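PDB 4J3Z: mandelate racemase/muconate lactonizing enzyme from Jannaschia sp., which probably catalyses the abstraction of a proton next to a substrate carboxylate, as its relatives in the enolase superfamily do, its own substrate being unestablished. Local coordinates for residues Thr130-Glu135 against Glu152-Arg157; Glu148-Ser153 against Ala194-Ala199; Arg221-Ile226 against Ala251-Pro256; Leu307-Tyr312 against Leu332-Ile337. One frame throughout, in Å; residues are numbered along the deposited sequence.

Interaction 1: residues Thr130-Glu135 against Glu152-Arg157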
loop_
_atom_site.group_PDB
_atom_site.type_symbol
_atom_site.label_atom_id
_atom_site.label_comp_id
_atom_site.label_asym_id
_atom_site.label_seq_id
_atom_site.Cartn_x
_atom_site.Cartn_y
_atom_site.Cartn_z
ATOM N N THR D 130 13.344 11.523 35.208
ATOM C CA THR D 130 13.817 12.901 35.281
ATOM C C THR D 130 14.906 13.169 34.221
ATOM O O THR D 130 15.488 12.236 33.667
ATOM C CB THR D 130 14.334 13.213 36.703
ATOM O OG1 THR D 130 14.788 14.569 36.784
ATOM C CG2 THR D 130 15.460 12.266 37.093
ATOM N N TYR D 131 15.151 14.443 33.918
ATOM C CA TYR D 131 16.371 14.837 33.209
ATOM C C TYR D 131 17.578 14.548 34.113
ATOM O O TYR D 131 17.411 14.344 35.314
ATOM C CB TYR D 131 16.339 16.328 32.860
ATOM C CG TYR D 131 16.169 16.650 31.391
ATOM C CD1 TYR D 131 17.237 16.519 30.501
ATOM C CD2 TYR D 131 14.944 17.125 30.895
ATOM C CE1 TYR D 131 17.088 16.822 29.156
ATOM C CE2 TYR D 131 14.789 17.443 29.555
ATOM C CZ TYR D 131 15.861 17.282 28.687
ATOM O OH TYR D 131 15.712 17.589 27.352
ATOM N N LEU D 132 18.778 14.527 33.531
ATOM C CA LEU D 132 20.016 14.385 34.304
ATOM C C LEU D 132 20.626 15.754 34.584
ATOM O O LEU D 132 21.302 16.341 33.734
ATOM C CB LEU D 132 21.030 13.495 33.579
ATOM C CG LEU D 132 20.843 11.977 33.579
ATOM C CD1 LEU D 132 22.012 11.335 32.862
ATOM C CD2 LEU D 132 20.728 11.425 34.995
ATOM N N TYR D 133 20.374 16.253 35.786
ATOM C CA TYR D 133 20.833 17.562 36.205
ATOM C C TYR D 133 22.195 17.476 36.912
ATOM O O TYR D 133 22.583 16.399 37.379
ATOM C CB TYR D 133 19.787 18.180 37.139
ATOM C CG TYR D 133 18.406 18.318 36.520
ATOM C CD1 TYR D 133 18.197 19.137 35.409
ATOM C CD2 TYR D 133 17.311 17.629 37.050
ATOM C CE1 TYR D 133 16.942 19.269 34.848
ATOM C CE2 TYR D 133 16.044 17.753 36.490
ATOM C CZ TYR D 133 15.870 18.579 35.393
ATOM O OH TYR D 133 14.628 18.717 34.827
ATOM N N PRO D 134 22.934 18.607 36.973
ATOM C CA PRO D 134 24.204 18.702 37.706
ATOM C C PRO D 134 24.120 18.276 39.173
ATOM O O PRO D 134 23.276 18.762 39.936
ATOM C CB PRO D 134 24.544 20.191 37.618
ATOM C CG PRO D 134 23.934 20.626 36.329
ATOM C CD PRO D 134 22.668 19.828 36.184
ATOM N N GLU D 135 24.992 17.348 39.541
ATOM C CA GLU D 135 25.225 16.988 40.929
ATOM C C GLU D 135 25.949 18.187 41.591
ATOM O O GLU D 135 26.692 18.900 40.915
ATOM C CB GLU D 135 26.070 15.713 40.949
ATOM C CG GLU D 135 25.686 14.633 41.949
ATOM C CD GLU D 135 24.190 14.459 42.144
ATOM O OE1 GLU D 135 23.428 14.509 41.155
ATOM O OE2 GLU D 135 23.779 14.253 43.307
ATOM N N GLU D 152 27.738 9.891 36.840
ATOM C CA GLU D 152 27.647 10.176 38.277
ATOM C C GLU D 152 26.256 10.665 38.669
ATOM O O GLU D 152 25.660 10.156 39.630
ATOM C CB GLU D 152 28.697 11.205 38.703
ATOM C CG GLU D 152 30.142 10.722 38.598
ATOM C CD GLU D 152 31.151 11.769 39.047
ATOM O OE1 GLU D 152 30.732 12.861 39.489
ATOM O OE2 GLU D 152 32.367 11.497 38.981
ATOM N N SER D 153 25.744 11.646 37.923
ATOM C CA SER D 153 24.391 12.169 38.139
ATOM C C SER D 153 23.308 11.111 37.886
ATOM O O SER D 153 22.240 11.156 38.508
ATOM C CB SER D 153 24.143 13.402 37.259
ATOM O OG SER D 153 22.753 13.707 37.145
ATOM N N ALA D 154 23.577 10.177 36.972
ATOM C CA ALA D 154 22.662 9.056 36.732
ATOM C C ALA D 154 22.671 8.082 37.899
ATOM O O ALA D 154 21.606 7.674 38.362
ATOM C CB ALA D 154 22.991 8.344 35.430
ATOM N N ALA D 155 23.869 7.715 38.368
ATOM C CA ALA D 155 24.023 6.888 39.577
ATOM C C ALA D 155 23.256 7.451 40.781
ATOM O O ALA D 155 22.592 6.700 41.493
ATOM C CB ALA D 155 25.500 6.687 39.922
ATOM N N ALA D 156 23.332 8.767 40.987
ATOM C CA ALA D 156 22.615 9.435 42.083
ATOM C C ALA D 156 21.096 9.251 41.987
ATOM O O ALA D 156 20.422 9.035 42.993
ATOM C CB ALA D 156 22.974 10.912 42.145
ATOM N N ARG D 157 20.528 9.379 40.810
ATOM C CA ARG D 157 19.115 9.136 40.626
ATOM C C ARG D 157 18.647 7.704 40.851
ATOM O O ARG D 157 17.605 7.490 41.415
ATOM C CB ARG D 157 18.619 9.554 39.254
ATOM C CG ARG D 157 18.985 10.920 38.813
ATOM C CD ARG D 157 18.363 11.996 39.654
ATOM N NE ARG D 157 19.155 12.330 40.796
ATOM C CZ ARG D 157 20.188 13.136 40.841
ATOM N NH1 ARG D 157 20.744 13.281 41.970
ATOM N NH2 ARG D 157 20.663 13.765 39.830
HETATM O O HOH W 1 19.058 14.615 38.153
#
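The guanidinium of R157 has S153 O against one face, 3.2 Å above its plane, while E135 OE1 and, more distantly, Y133 O sit at its edge. R157 grips OE1 end-on with both terminal nitrogens, NH1 at 3.1 Å and NH2 at 3.2 Å from E135 OE1; the carboxylate and guanidinium planes are 32° apart, so the salt bridge is skewed rather than flat. The other carboxylate oxygen, E135 OE2, lies 3.6 Å from A156 CB. Y133 turns one ring face to the backbone of Y131, and W19 stacks on the ring. Strand 125-131, the loop after it and helix 147-159 make the first beta-alpha unit of the barrel, ahead of the parallel strand 164-167. S153 OG, anti to its own backbone N (chi1 163°), donates to Y133 O at 2.7 Å and ties that loop to the helix. Next to that bond, L132 CD2 packs on A154 CA at 3.5 Å. A leucine at R157 would probably leave the E135 carboxylate without its cationic mate, and would also cost E160 its salt bridge to NE. T130 CG2 crosses the arginine chain at about a right angle, 3.9 Å from R157 CD.

Interaction 2: residues Glu148-Ser153 against Ala194-Ala199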
loop_
_atom_site.group_PDB
_atom_site.type_symbol
_atom_site.label_atom_id
_atom_site.label_comp_id
_atom_site.label_asym_id
_atom_site.label_seq_id
_atom_site.Cartn_x
_atom_site.Cartn_y
_atom_site.Cartn_z
ATOM N N GLU D 148 31.018 11.349 31.903
ATOM C CA GLU D 148 31.371 10.908 33.253
ATOM C C GLU D 148 30.489 11.593 34.306
ATOM O O GLU D 148 29.975 10.944 35.217
ATOM C CB GLU D 148 32.859 11.161 33.518
ATOM C CG GLU D 148 33.814 10.624 32.447
ATOM C CD GLU D 148 33.679 11.332 31.096
ATOM O OE1 GLU D 148 33.351 12.540 31.091
ATOM O OE2 GLU D 148 33.889 10.684 30.034
ATOM N N MET D 149 30.302 12.902 34.166
ATOM C CA MET D 149 29.438 13.664 35.073
ATOM C C MET D 149 27.967 13.241 34.958
ATOM O O MET D 149 27.247 13.214 35.954
ATOM C CB MET D 149 29.593 15.166 34.827
ATOM C CG MET D 149 30.977 15.693 35.162
ATOM S SD MET D 149 31.181 17.462 34.892
ATOM C CE MET D 149 32.923 17.496 34.488
ATOM N N ALA D 150 27.532 12.913 33.740
ATOM C CA ALA D 150 26.189 12.397 33.507
ATOM C C ALA D 150 26.006 10.995 34.097
ATOM O O ALA D 150 24.929 10.674 34.608
ATOM C CB ALA D 150 25.862 12.415 32.019
ATOM N N ALA D 151 27.052 10.167 34.033
ATOM C CA ALA D 151 27.061 8.870 34.726
ATOM C C ALA D 151 26.934 9.016 36.247
ATOM O O ALA D 151 26.113 8.340 36.869
ATOM C CB ALA D 151 28.310 8.065 34.369
ATOM N N GLU D 152 27.738 9.891 36.840
ATOM C CA GLU D 152 27.647 10.176 38.277
ATOM C C GLU D 152 26.256 10.665 38.669
ATOM O O GLU D 152 25.660 10.156 39.630
ATOM C CB GLU D 152 28.697 11.205 38.703
ATOM C CG GLU D 152 30.142 10.722 38.598
ATOM C CD GLU D 152 31.151 11.769 39.047
ATOM O OE1 GLU D 152 30.732 12.861 39.489
ATOM O OE2 GLU D 152 32.367 11.497 38.981
ATOM N N SER D 153 25.744 11.646 37.923
ATOM C CA SER D 153 24.391 12.169 38.139
ATOM C C SER D 153 23.308 11.111 37.886
ATOM O O SER D 153 22.240 11.156 38.508
ATOM C CB SER D 153 24.143 13.402 37.259
ATOM O OG SER D 153 22.753 13.707 37.145
ATOM N N ALA D 194 27.080 4.967 26.679
ATOM C CA ALA D 194 28.007 3.955 27.231
ATOM C C ALA D 194 28.293 4.154 28.716
ATOM O O ALA D 194 28.230 3.197 29.492
ATOM C CB ALA D 194 29.316 3.920 26.446
ATOM N N ALA D 195 28.599 5.395 29.103
ATOM C CA ALA D 195 28.971 5.722 30.483
ATOM C C ALA D 195 27.801 5.564 31.437
ATOM O O ALA D 195 27.962 5.052 32.552
ATOM C CB ALA D 195 29.547 7.134 30.570
ATOM N N ILE D 196 26.623 6.000 30.998
ATOM C CA ILE D 196 25.411 5.881 31.811
ATOM C C ILE D 196 25.024 4.410 31.920
ATOM O O ILE D 196 24.648 3.944 32.997
ATOM C CB ILE D 196 24.253 6.742 31.260
ATOM C CG1 ILE D 196 24.634 8.225 31.275
ATOM C CG2 ILE D 196 22.988 6.537 32.084
ATOM C CD1 ILE D 196 23.770 9.115 30.399
ATOM N N ARG D 197 25.168 3.680 30.814
ATOM C CA ARG D 197 24.878 2.241 30.768
ATOM C C ARG D 197 25.704 1.474 31.799
ATOM O O ARG D 197 25.154 0.647 32.541
ATOM C CB ARG D 197 25.149 1.674 29.366
ATOM C CG ARG D 197 24.055 0.805 28.759
ATOM C CD ARG D 197 23.494 -0.269 29.685
ATOM N NE ARG D 197 22.351 0.194 30.485
ATOM C CZ ARG D 197 21.133 0.448 30.001
ATOM N NH1 ARG D 197 20.163 0.859 30.818
ATOM N NH2 ARG D 197 20.877 0.295 28.705
ATOM N N ASP D 198 27.013 1.746 31.835
ATOM C CA ASP D 198 27.913 1.190 32.860
ATOM C C ASP D 198 27.480 1.567 34.272
ATOM O O ASP D 198 27.546 0.739 35.172
ATOM C CB ASP D 198 29.369 1.674 32.680
ATOM C CG ASP D 198 30.044 1.113 31.448
ATOM O OD1 ASP D 198 29.675 0.007 30.975
ATOM O OD2 ASP D 198 30.968 1.797 30.949
ATOM N N ALA D 199 27.083 2.826 34.468
ATOM C CA ALA D 199 26.752 3.331 35.804
ATOM C C ALA D 199 25.484 2.697 36.367
ATOM O O ALA D 199 25.506 2.141 37.469
ATOM C CB ALA D 199 26.639 4.847 35.804
#
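A151 pushes its methyl group into the backbone of the facing helix, with A151 CB 3.5 Å from A195 O. The same methyl is flanked by two others, one a turn along from the other: A195 CB lies 4.1 Å from A151 CB, and A199 CB lies 3.9 Å from A151 CB. A199 in turn rests on the backbone of the first helix, its CB 3.7 Å from A151 O. A151 thus fits between two alanines spaced i and i+4 on helix 183-200, and methyl groups meet main chain directly. With such small side chains at the interface the helices come close: their local axes approach to 8.2 Å and cross at -30°, the N-to-C directions being roughly parallel. No hydrogen bond spans the two segments, so van der Waals contact carries the join. The bulkier edge is supplied by I196. Its CG1 is anti to the carbonyl carbon (chi1 -62°), which swings that branch along the neighbouring helix, where I196 CG1 lies 4.1 Å from A150 O and I196 CD1 lies 4.2 Å from A150 CB. The isoleucine therefore brushes the inner flank of the 148-153 turn, while the alanines fill the middle. Further along, I196 meets L132 and L206, which places this edge against the barrel wall. Helices 147-159 and 183-200 are successive outer helices of the barrel, lying over strands 164-167 and 205-209, and R197 packs on L206 and on L183 of a second subunit.

Interaction 3: residues Arg221-Ile226 against Ala251-Pro256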
loop_
_atom_site.group_PDB
_atom_site.type_symbol
_atom_site.label_atom_id
_atom_site.label_comp_id
_atom_site.label_asym_id
_atom_site.label_seq_id
_atom_site.Cartn_x
_atom_site.Cartn_y
_atom_site.Cartn_z
ATOM N N ARG D 221 21.145 7.541 11.272
ATOM C CA ARG D 221 22.569 7.450 11.600
ATOM C C ARG D 221 22.804 7.510 13.109
ATOM O O ARG D 221 23.620 6.764 13.631
ATOM C CB ARG D 221 23.359 8.576 10.935
ATOM C CG ARG D 221 23.553 8.421 9.433
ATOM C CD ARG D 221 24.199 9.673 8.866
ATOM N NE ARG D 221 25.580 9.839 9.328
ATOM C CZ ARG D 221 26.224 11.001 9.374
ATOM N NH1 ARG D 221 25.611 12.122 8.999
ATOM N NH2 ARG D 221 27.478 11.048 9.798
ATOM N N LEU D 222 22.080 8.391 13.803
ATOM C CA LEU D 222 22.258 8.577 15.247
ATOM C C LEU D 222 21.718 7.376 16.011
ATOM O O LEU D 222 22.383 6.846 16.917
ATOM C CB LEU D 222 21.575 9.870 15.706
ATOM C CG LEU D 222 21.716 10.354 17.153
ATOM C CD1 LEU D 222 23.171 10.436 17.575
ATOM C CD2 LEU D 222 21.041 11.712 17.285
ATOM N N ALA D 223 20.519 6.938 15.622
ATOM C CA ALA D 223 19.873 5.765 16.205
ATOM C C ALA D 223 20.758 4.523 16.099
ATOM O O ALA D 223 20.718 3.644 16.964
ATOM C CB ALA D 223 18.535 5.525 15.529
ATOM N N LYS D 224 21.546 4.479 15.054
ATOM C CA LYS D 224 22.518 3.449 14.804
ATOM C C LYS D 224 23.695 3.413 15.761
ATOM O O LYS D 224 24.215 2.365 16.048
ATOM C CB LYS D 224 22.951 3.406 13.331
ATOM C CG LYS D 224 22.051 2.606 12.413
ATOM C CD LYS D 224 21.512 1.385 13.110
ATOM C CE LYS D 224 20.110 1.028 12.717
ATOM N NZ LYS D 224 19.793 -0.402 12.811
ATOM N N ALA D 225 24.102 4.583 16.231
ATOM C CA ALA D 225 25.232 4.689 17.176
ATOM C C ALA D 225 24.815 4.347 18.593
ATOM O O ALA D 225 25.607 3.802 19.367
ATOM C CB ALA D 225 25.847 6.074 17.142
ATOM N N ILE D 226 23.573 4.664 18.939
ATOM C CA ILE D 226 23.095 4.448 20.301
ATOM C C ILE D 226 22.344 3.133 20.531
ATOM O O ILE D 226 22.073 2.774 21.672
ATOM C CB ILE D 226 22.261 5.638 20.807
ATOM C CG1 ILE D 226 21.015 5.833 19.925
ATOM C CG2 ILE D 226 23.142 6.885 20.887
ATOM C CD1 ILE D 226 20.078 6.934 20.385
ATOM N N ALA D 251 11.150 2.534 10.985
ATOM C CA ALA D 251 11.428 1.318 10.233
ATOM C C ALA D 251 12.913 0.918 10.319
ATOM O O ALA D 251 13.222 -0.276 10.455
ATOM C CB ALA D 251 10.971 1.458 8.783
ATOM N N HIS D 252 13.828 1.890 10.252
ATOM C CA HIS D 252 15.275 1.678 10.281
ATOM C C HIS D 252 15.896 1.487 11.667
ATOM O O HIS D 252 17.081 1.209 11.781
ATOM C CB HIS D 252 15.962 2.873 9.633
ATOM C CG HIS D 252 16.034 2.798 8.143
ATOM N ND1 HIS D 252 14.975 3.134 7.328
ATOM C CD2 HIS D 252 17.045 2.440 7.322
ATOM C CE1 HIS D 252 15.331 2.982 6.066
ATOM N NE2 HIS D 252 16.584 2.562 6.036
ATOM N N THR D 253 15.132 1.728 12.720
ATOM C CA THR D 253 15.712 1.540 14.038
ATOM C C THR D 253 14.819 0.676 14.901
ATOM O O THR D 253 13.592 0.708 14.770
ATOM C CB THR D 253 16.132 2.867 14.734
ATOM O OG1 THR D 253 17.025 2.575 15.817
ATOM C CG2 THR D 253 14.932 3.642 15.264
ATOM N N SER D 254 15.465 -0.122 15.746
ATOM C CA SER D 254 14.800 -0.988 16.701
ATOM C C SER D 254 14.438 -0.238 17.981
ATOM O O SER D 254 13.867 -0.827 18.903
ATOM C CB SER D 254 15.719 -2.157 17.048
ATOM O OG SER D 254 16.917 -1.685 17.638
ATOM N N ILE D 255 14.797 1.048 18.049
ATOM C CA ILE D 255 14.542 1.861 19.239
ATOM C C ILE D 255 13.148 2.465 19.148
ATOM O O ILE D 255 12.866 3.197 18.207
ATOM C CB ILE D 255 15.558 3.015 19.388
ATOM C CG1 ILE D 255 16.991 2.477 19.484
ATOM C CG2 ILE D 255 15.220 3.865 20.611
ATOM C CD1 ILE D 255 18.042 3.529 19.201
ATOM N N PRO D 256 12.270 2.169 20.123
ATOM C CA PRO D 256 10.933 2.771 20.133
ATOM C C PRO D 256 10.975 4.293 19.933
ATOM O O PRO D 256 11.887 4.953 20.436
ATOM C CB PRO D 256 10.384 2.430 21.530
ATOM C CG PRO D 256 11.442 1.624 22.229
ATOM C CD PRO D 256 12.460 1.204 21.219
#
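I226 and I255 meet at about a right angle, I226 CG1 coming within 3.8 Å of I255 CD1. The I226 torsion explains the reach: CG1 stands between the backbone N and the carbonyl carbon (chi1 61°), directing the longer branch across to the 251-256 loop. The same I255 CD1 slips under the end of the helix, 3.5 Å from A223 O, so one methyl serves as a wedge between side chain and backbone. Alongside it A223 points its CB at T253, 3.3 Å from T253 OG1. That hydroxyl makes its hydrogen bond to E227, just beyond the helix, which also takes the S254 amide. K224 bends at chi2 and chi3 to lay CE 3.2 Å from H252 O, while its ammonium group forms a salt bridge to E227. The two loop residues and the lysine therefore converge on one carboxylate. R221 reaches D205 and D230 of a third subunit. Here the ends of two successive barrel helices, 216-226 and 246-252, join at the N-terminal side of strands 233-235 and 257-259, the face of a beta/alpha barrel opposite to the one where active sites lie.

Interaction 4: residues Leu307-Tyr312 against Leu332-Ile337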
loop_
_atom_site.group_PDB
_atom_site.type_symbol
_atom_site.label_atom_id
_atom_site.label_comp_id
_atom_site.label_asym_id
_atom_site.label_seq_id
_atom_site.Cartn_x
_atom_site.Cartn_y
_atom_site.Cartn_z
ATOM N N LEU D 307 1.580 5.871 26.784
ATOM C CA LEU D 307 1.541 7.302 27.116
ATOM C C LEU D 307 2.613 7.734 28.113
ATOM O O LEU D 307 2.811 7.086 29.152
ATOM C CB LEU D 307 0.177 7.682 27.672
ATOM C CG LEU D 307 -0.021 9.173 27.943
ATOM C CD1 LEU D 307 -0.720 9.826 26.756
ATOM C CD2 LEU D 307 -0.804 9.377 29.235
ATOM N N ALA D 308 3.284 8.844 27.804
ATOM C CA ALA D 308 4.352 9.370 28.655
ATOM C C ALA D 308 4.232 10.886 28.824
ATOM O O ALA D 308 4.987 11.642 28.195
ATOM C CB ALA D 308 5.715 9.000 28.077
ATOM N N PRO D 309 3.302 11.341 29.687
ATOM C CA PRO D 309 3.010 12.776 29.740
ATOM C C PRO D 309 4.265 13.614 29.940
ATOM O O PRO D 309 5.033 13.382 30.885
ATOM C CB PRO D 309 2.057 12.918 30.934
ATOM C CG PRO D 309 1.524 11.557 31.186
ATOM C CD PRO D 309 2.555 10.582 30.703
ATOM N N HIS D 310 4.461 14.558 29.020
ATOM C CA HIS D 310 5.575 15.499 29.010
ATOM C C HIS D 310 5.509 16.491 30.171
ATOM O O HIS D 310 4.423 16.818 30.648
ATOM C CB HIS D 310 5.534 16.253 27.681
ATOM C CG HIS D 310 6.529 17.364 27.570
ATOM N ND1 HIS D 310 6.229 18.666 27.907
ATOM C CD2 HIS D 310 7.812 17.369 27.140
ATOM C CE1 HIS D 310 7.288 19.425 27.695
ATOM N NE2 HIS D 310 8.259 18.664 27.224
ATOM N N LEU D 311 6.673 16.958 30.632
ATOM C CA LEU D 311 6.740 18.066 31.595
ATOM C C LEU D 311 8.012 18.904 31.480
ATOM O O LEU D 311 9.099 18.486 31.915
ATOM C CB LEU D 311 6.544 17.598 33.043
ATOM C CG LEU D 311 6.597 18.754 34.070
ATOM C CD1 LEU D 311 5.365 19.662 33.990
ATOM C CD2 LEU D 311 6.813 18.246 35.488
ATOM N N TYR D 312 7.865 20.079 30.876
ATOM C CA TYR D 312 8.849 21.140 30.994
ATOM C C TYR D 312 8.122 22.427 31.367
ATOM O O TYR D 312 8.160 23.422 30.641
ATOM C CB TYR D 312 9.673 21.314 29.724
ATOM C CG TYR D 312 10.883 22.201 29.937
ATOM C CD1 TYR D 312 11.910 21.815 30.799
ATOM C CD2 TYR D 312 10.998 23.428 29.279
ATOM C CE1 TYR D 312 13.014 22.625 31.005
ATOM C CE2 TYR D 312 12.101 24.245 29.476
ATOM C CZ TYR D 312 13.104 23.837 30.342
ATOM O OH TYR D 312 14.202 24.640 30.543
ATOM N N LEU D 332 3.296 4.546 30.534
ATOM C CA LEU D 332 4.673 4.118 30.753
ATOM C C LEU D 332 5.325 4.889 31.916
ATOM O O LEU D 332 5.757 4.274 32.894
ATOM C CB LEU D 332 5.488 4.224 29.469
ATOM C CG LEU D 332 6.973 3.877 29.555
ATOM C CD1 LEU D 332 7.212 2.403 29.850
ATOM C CD2 LEU D 332 7.653 4.301 28.267
ATOM N N MET D 333 5.388 6.219 31.814
ATOM C CA MET D 333 5.957 7.060 32.883
ATOM C C MET D 333 5.669 8.541 32.701
ATOM O O MET D 333 5.577 9.033 31.574
ATOM C CB MET D 333 7.477 6.855 33.015
ATOM C CG MET D 333 8.273 7.098 31.737
ATOM S SD MET D 333 9.996 6.580 31.832
ATOM C CE MET D 333 9.873 4.869 31.327
ATOM N N VAL D 334 5.524 9.243 33.826
ATOM C CA VAL D 334 5.481 10.705 33.850
ATOM C C VAL D 334 6.898 11.292 33.897
ATOM O O VAL D 334 7.746 10.809 34.640
ATOM C CB VAL D 334 4.694 11.248 35.068
ATOM C CG1 VAL D 334 3.202 10.987 34.925
ATOM C CG2 VAL D 334 5.224 10.663 36.374
ATOM N N GLU D 335 7.142 12.319 33.081
ATOM C CA GLU D 335 8.345 13.154 33.169
ATOM C C GLU D 335 8.216 14.031 34.392
ATOM O O GLU D 335 7.151 14.627 34.610
ATOM C CB GLU D 335 8.454 14.046 31.932
ATOM C CG GLU D 335 9.718 14.893 31.832
ATOM C CD GLU D 335 9.855 15.573 30.474
ATOM O OE1 GLU D 335 8.831 16.036 29.923
ATOM O OE2 GLU D 335 10.985 15.641 29.947
ATOM N N ALA D 336 9.274 14.119 35.197
ATOM C CA ALA D 336 9.201 14.935 36.421
ATOM C C ALA D 336 10.287 16.005 36.504
ATOM O O ALA D 336 11.373 15.824 35.969
ATOM C CB ALA D 336 9.234 14.046 37.659
ATOM N N ILE D 337 9.997 17.141 37.068
ATOM C CA ILE D 337 11.039 18.024 37.557
ATOM C C ILE D 337 10.828 18.385 39.034
ATOM O O ILE D 337 9.965 19.146 39.373
ATOM C CB ILE D 337 11.182 19.297 36.741
ATOM C CG1 ILE D 337 10.751 19.095 35.326
ATOM C CG2 ILE D 337 12.617 19.650 36.664
ATOM C CD1 ILE D 337 10.946 20.273 34.433
HETATM O O HOH W 2 4.770 14.396 33.321
#
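E335 reaches from its strand toward the neighbouring chain segment, and each atom finds something on the way. CB sits 3.6 Å from P309 O; CG, anti to the backbone N (chi1 -175°), then passes 3.6 Å from L311 O, and CD follows at 3.3 Å from L311 O. The extended chain carries OE1 to L311 N, which donates to it almost straight (174°) at a distance modelled as very short, so its exact length is doubtful. E335 OE1 also lies over one face of the H310 ring, 3.2 Å from H310 CD2, with ring and carboxylate planes 71° apart. OE2 completes the grip in a salt bridge to K166. An alanine in place of E335 would probably leave K166 without this carboxylate and L311 N without its acceptor, freeing the loop to shift. The backbones run nearly parallel, tied by L332 N to L307 O at 2.9 Å and by E335 N to P309 O at 3.2 Å; a water bridges P309 O and E335 O as well. Beyond the glutamate, L311 CD2 packs on I337 CG1 at 4.0 Å. The contact joins the last two parallel strands of the barrel, 306-307 and 334-336, at their C-terminal ends. In the enolase superfamily the active site opens at that end, and H310, K166 and E335 probably lie in it.

Overall arrangement
The four contacts follow one another along the chain of a single beta/alpha barrel. Interactions 1 and 2 share helix 147-159 and lie side by side, centres 9 Å apart, with L132 CD1 touching A150 O; together they fix the first outer helix to its strand and to the next helix. Interaction 3 comes later round the barrel, between the next outer helices, its centre about 21 Å from that of interaction 2, with no touch (nearest atoms about 7 Å apart). Interaction 4 lies near the chain's middle, 17 Å between centres from interaction 1, and closes the ring: strand 334-336 pairs with strand 125-131, so the last strand meets the first beside the likely active site.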